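Local structure of MW1564 protein (Staphylococcus aureus, 3NTV) at residues Q134-N137 against V138-K141; K157-E160 against I161-L165. The protein probably transfers a methyl group from S-adenosylmethionine to a hydroxyl of its substrate, as caffeoyl-CoA O-methyltransferases do. All coordinates share one frame; numbering follows the deposited sequence.

Contact 1 (Q134-N137 against V138-K141); sequences QFEN and VNDK
Q134 meets V138 through its carbonyl oxygen, which lies 3.7 Å from V138 CG2. Its side-chain amide turns back to its own segment. There Q134 OE1 accepts N137 ND2 at 2.9 Å, and Q134 NE2 is bonded to the carbonyl of N130. Both ends of the buried amide are thus engaged. F135 follows, with CG opposite its backbone N (chi1 -175°). Its ring is crossed at about a right angle by the side chain of N139. N139 CB sits over one face, toward the rim, in a CH-pi contact 4.3 Å from the ring centroid. V138 N donates to F135 O at 3.3 Å, a long bond that comes in above the carbonyl plane. The chain of E136 bends about CB-CG (chi2 -56°), which brings its carboxylate beside N139. N139 ND2 donates to E136 OE1 at 3.1 Å, and reaches it from above the carboxylate plane. The two flat groups are almost perpendicular, 89° apart. One water bridges E136 OE1 (2.7 Å from the water O) and N139 OD1. N137 adds its backbone N-H to the carbonyl of Q134. After the turn, D140 forms a salt bridge with R125. The chemistry divides by side: V138 packs on I101 and I127 of the sheet, while the negative, exposed E136 carboxylate probably polarises the N139 amide.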
# COMPACT_ATOMS: atom_id res chain seq x y z
N GLN A 134 -0.52 -28.07 -9.71
CA GLN A 134 -0.45 -28.30 -8.26
C GLN A 134 -1.73 -28.13 -7.46
O GLN A 134 -1.67 -28.25 -6.23
CB GLN A 134 0.69 -27.48 -7.62
CG GLN A 134 2.06 -27.65 -8.27
CD GLN A 134 2.48 -29.08 -8.45
OE1 GLN A 134 2.29 -29.93 -7.56
NE2 GLN A 134 3.06 -29.39 -9.62
N PHE A 135 -2.87 -27.84 -8.11
CA PHE A 135 -4.15 -27.64 -7.39
C PHE A 135 -4.45 -28.72 -6.33
O PHE A 135 -4.81 -28.38 -5.19
CB PHE A 135 -5.32 -27.50 -8.37
CG PHE A 135 -6.65 -27.18 -7.70
CD1 PHE A 135 -6.99 -25.86 -7.41
CD2 PHE A 135 -7.53 -28.19 -7.36
CE1 PHE A 135 -8.21 -25.57 -6.79
CE2 PHE A 135 -8.74 -27.90 -6.71
CZ PHE A 135 -9.07 -26.59 -6.44
N GLU A 136 -4.33 -30.01 -6.72
CA GLU A 136 -4.61 -31.12 -5.81
C GLU A 136 -3.58 -31.32 -4.69
O GLU A 136 -3.81 -32.11 -3.77
CB GLU A 136 -4.79 -32.44 -6.62
CG GLU A 136 -6.06 -32.48 -7.45
CD GLU A 136 -7.39 -32.26 -6.73
OE1 GLU A 136 -7.56 -32.76 -5.59
OE2 GLU A 136 -8.27 -31.60 -7.33
N ASN A 137 -2.44 -30.62 -4.76
CA ASN A 137 -1.41 -30.71 -3.73
C ASN A 137 -1.50 -29.56 -2.74
O ASN A 137 -0.82 -29.59 -1.72
CB ASN A 137 -0.03 -30.80 -4.36
CG ASN A 137 0.14 -32.08 -5.15
OD1 ASN A 137 -0.30 -33.15 -4.73
ND2 ASN A 137 0.70 -31.97 -6.35
N VAL A 138 -2.34 -28.56 -3.04
CA VAL A 138 -2.49 -27.39 -2.15
C VAL A 138 -3.92 -27.11 -1.71
O VAL A 138 -4.16 -26.17 -0.94
CB VAL A 138 -1.85 -26.12 -2.79
CG1 VAL A 138 -0.40 -26.38 -3.24
CG2 VAL A 138 -2.69 -25.56 -3.95
N ASN A 139 -4.88 -27.91 -2.19
CA ASN A 139 -6.29 -27.68 -1.88
C ASN A 139 -6.77 -28.26 -0.54
O ASN A 139 -7.98 -28.44 -0.37
CB ASN A 139 -7.17 -28.14 -3.04
CG ASN A 139 -7.15 -29.64 -3.26
OD1 ASN A 139 -6.30 -30.36 -2.76
ND2 ASN A 139 -8.12 -30.11 -4.02
N ASP A 140 -5.85 -28.51 0.40
CA ASP A 140 -6.17 -29.01 1.74
C ASP A 140 -6.47 -27.84 2.70
O ASP A 140 -6.78 -28.05 3.87
CB ASP A 140 -5.01 -29.86 2.29
CG ASP A 140 -3.65 -29.17 2.31
OD1 ASP A 140 -3.29 -28.52 1.31
OD2 ASP A 140 -2.94 -29.28 3.34
N LYS A 141 -6.33 -26.60 2.22
CA LYS A 141 -6.54 -25.41 3.04
C LYS A 141 -7.35 -24.39 2.29
O LYS A 141 -7.38 -24.40 1.05
CB LYS A 141 -5.18 -24.76 3.37
CG LYS A 141 -4.34 -25.55 4.35
CD LYS A 141 -2.91 -25.06 4.35
CE LYS A 141 -1.99 -26.02 5.05
NZ LYS A 141 -2.27 -26.12 6.51
O HOH W 1 -6.68 -33.52 -3.16

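Contact 2 (K157-E160 against I161-L165); sequences KFFE and IYTPL
F159 O is gripped twice by T163. The hydroxyl OG1 donates to it at 2.7 Å, and the backbone N of T163 at 3.1 Å. The two donors come from opposite faces of the carbonyl plane. T163 OG1 stands between its own backbone N and carbonyl carbon (chi1 58°), and this torsion turns the hydroxyl back along the helix. The other branch, T163 CG2, lies over the centre of the F159 ring. It makes a CH-pi contact 3.8 Å from the centroid, only 12° off the ring normal. The F159 ring also meets Y214 and W207 edge-to-face, so it is held among aromatic neighbours. These contacts belong to the last turns of helix 155-162, which packs against the central sheet of the Rossmann-type methyltransferase fold. Regular helical bonds run from I161 N to K157 O and from Y162 N to F158 O. I161 CG1 rests 3.3 Å from K157 O, alongside that backbone bond. The Y162 ring brings its CD2 edge to 3.2 Å from F158 O. Its hydroxyl is bonded to A131 O, which anchors the far end of the ring. From T163 on, the chain is a 3-10 segment. P164, which has no N-H to give, places CD 3.3 Å from E160 O. L165 N then bonds to Y162 O at 2.9 Å.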
# COMPACT_ATOMS: atom_id res chain seq x y z
N LYS A 157 -3.71 -17.87 -15.83
CA LYS A 157 -4.16 -19.23 -15.54
C LYS A 157 -3.99 -19.53 -14.06
O LYS A 157 -4.87 -20.11 -13.47
CB LYS A 157 -3.40 -20.26 -16.38
CG LYS A 157 -3.85 -20.35 -17.83
CD LYS A 157 -3.10 -21.47 -18.55
CE LYS A 157 -3.60 -21.71 -19.95
NZ LYS A 157 -3.13 -23.02 -20.48
N PHE A 158 -2.87 -19.10 -13.45
CA PHE A 158 -2.64 -19.34 -12.02
C PHE A 158 -3.71 -18.66 -11.20
O PHE A 158 -4.23 -19.27 -10.28
CB PHE A 158 -1.22 -18.92 -11.59
CG PHE A 158 -0.07 -19.57 -12.31
CD1 PHE A 158 -0.21 -20.82 -12.91
CD2 PHE A 158 1.17 -18.95 -12.37
CE1 PHE A 158 0.86 -21.41 -13.59
CE2 PHE A 158 2.24 -19.54 -13.05
CZ PHE A 158 2.08 -20.78 -13.64
N PHE A 159 -4.08 -17.41 -11.56
CA PHE A 159 -5.16 -16.73 -10.85
C PHE A 159 -6.46 -17.54 -10.95
O PHE A 159 -7.10 -17.76 -9.93
CB PHE A 159 -5.35 -15.32 -11.42
CG PHE A 159 -6.30 -14.41 -10.69
CD1 PHE A 159 -5.83 -13.31 -9.97
CD2 PHE A 159 -7.68 -14.61 -10.76
CE1 PHE A 159 -6.72 -12.45 -9.30
CE2 PHE A 159 -8.57 -13.74 -10.11
CZ PHE A 159 -8.08 -12.67 -9.39
N GLU A 160 -6.83 -18.02 -12.16
CA GLU A 160 -8.07 -18.80 -12.31
C GLU A 160 -8.03 -20.14 -11.56
O GLU A 160 -9.03 -20.53 -10.95
CB GLU A 160 -8.37 -19.06 -13.80
CG GLU A 160 -8.63 -17.80 -14.62
CD GLU A 160 -8.76 -18.02 -16.11
OE1 GLU A 160 -7.94 -18.78 -16.68
OE2 GLU A 160 -9.64 -17.38 -16.73
N ILE A 161 -6.88 -20.84 -11.58
CA ILE A 161 -6.74 -22.14 -10.91
C ILE A 161 -6.85 -22.06 -9.39
O ILE A 161 -7.52 -22.90 -8.78
CB ILE A 161 -5.41 -22.86 -11.32
CG1 ILE A 161 -5.40 -23.26 -12.81
CG2 ILE A 161 -5.10 -24.09 -10.43
CD1 ILE A 161 -3.97 -23.62 -13.34
N TYR A 162 -6.16 -21.07 -8.77
CA TYR A 162 -6.01 -21.03 -7.32
C TYR A 162 -6.98 -20.18 -6.53
O TYR A 162 -7.22 -20.49 -5.36
CB TYR A 162 -4.53 -20.73 -6.94
CG TYR A 162 -3.58 -21.81 -7.42
CD1 TYR A 162 -3.52 -23.06 -6.80
CD2 TYR A 162 -2.81 -21.63 -8.58
CE1 TYR A 162 -2.69 -24.07 -7.27
CE2 TYR A 162 -1.97 -22.64 -9.06
CZ TYR A 162 -1.92 -23.86 -8.40
OH TYR A 162 -1.07 -24.86 -8.83
N THR A 163 -7.57 -19.16 -7.16
CA THR A 163 -8.55 -18.30 -6.48
C THR A 163 -9.77 -19.02 -5.92
O THR A 163 -10.22 -18.60 -4.87
CB THR A 163 -8.86 -17.01 -7.22
OG1 THR A 163 -9.35 -17.29 -8.52
CG2 THR A 163 -7.68 -16.07 -7.26
N PRO A 164 -10.26 -20.15 -6.48
CA PRO A 164 -11.35 -20.88 -5.80
C PRO A 164 -10.99 -21.31 -4.36
O PRO A 164 -11.88 -21.59 -3.56
CB PRO A 164 -11.52 -22.13 -6.68
CG PRO A 164 -11.09 -21.70 -8.03
CD PRO A 164 -9.88 -20.84 -7.74
N LEU A 165 -9.67 -21.37 -4.02
CA LEU A 165 -9.20 -21.74 -2.68
C LEU A 165 -9.05 -20.52 -1.76
O LEU A 165 -8.61 -20.68 -0.62
CB LEU A 165 -7.84 -22.44 -2.76
CG LEU A 165 -7.74 -23.66 -3.65
CD1 LEU A 165 -6.33 -24.18 -3.64
CD2 LEU A 165 -8.69 -24.75 -3.16

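In the fold
Contact 1 closes before contact 2 opens along the chain, and strand 143-149 runs between them. Their centres are about 11 Å apart, on the same side of the chain's centre. Contact 1 lies on the short helix 135-138 and the loop after it. Contact 2 lies at the end of helix 155-162 and the segment that leads to strand 166-167. The two meet directly: F135 packs on I161 with CD1 3.3 Å from I161 O, and V138 CG2 touches Y162 CE1 at 3.6 Å. L165 also touches F135, V138 and N139. The two short elements therefore pack together beside the mixed seven-stranded sheet of the O-methyltransferase fold.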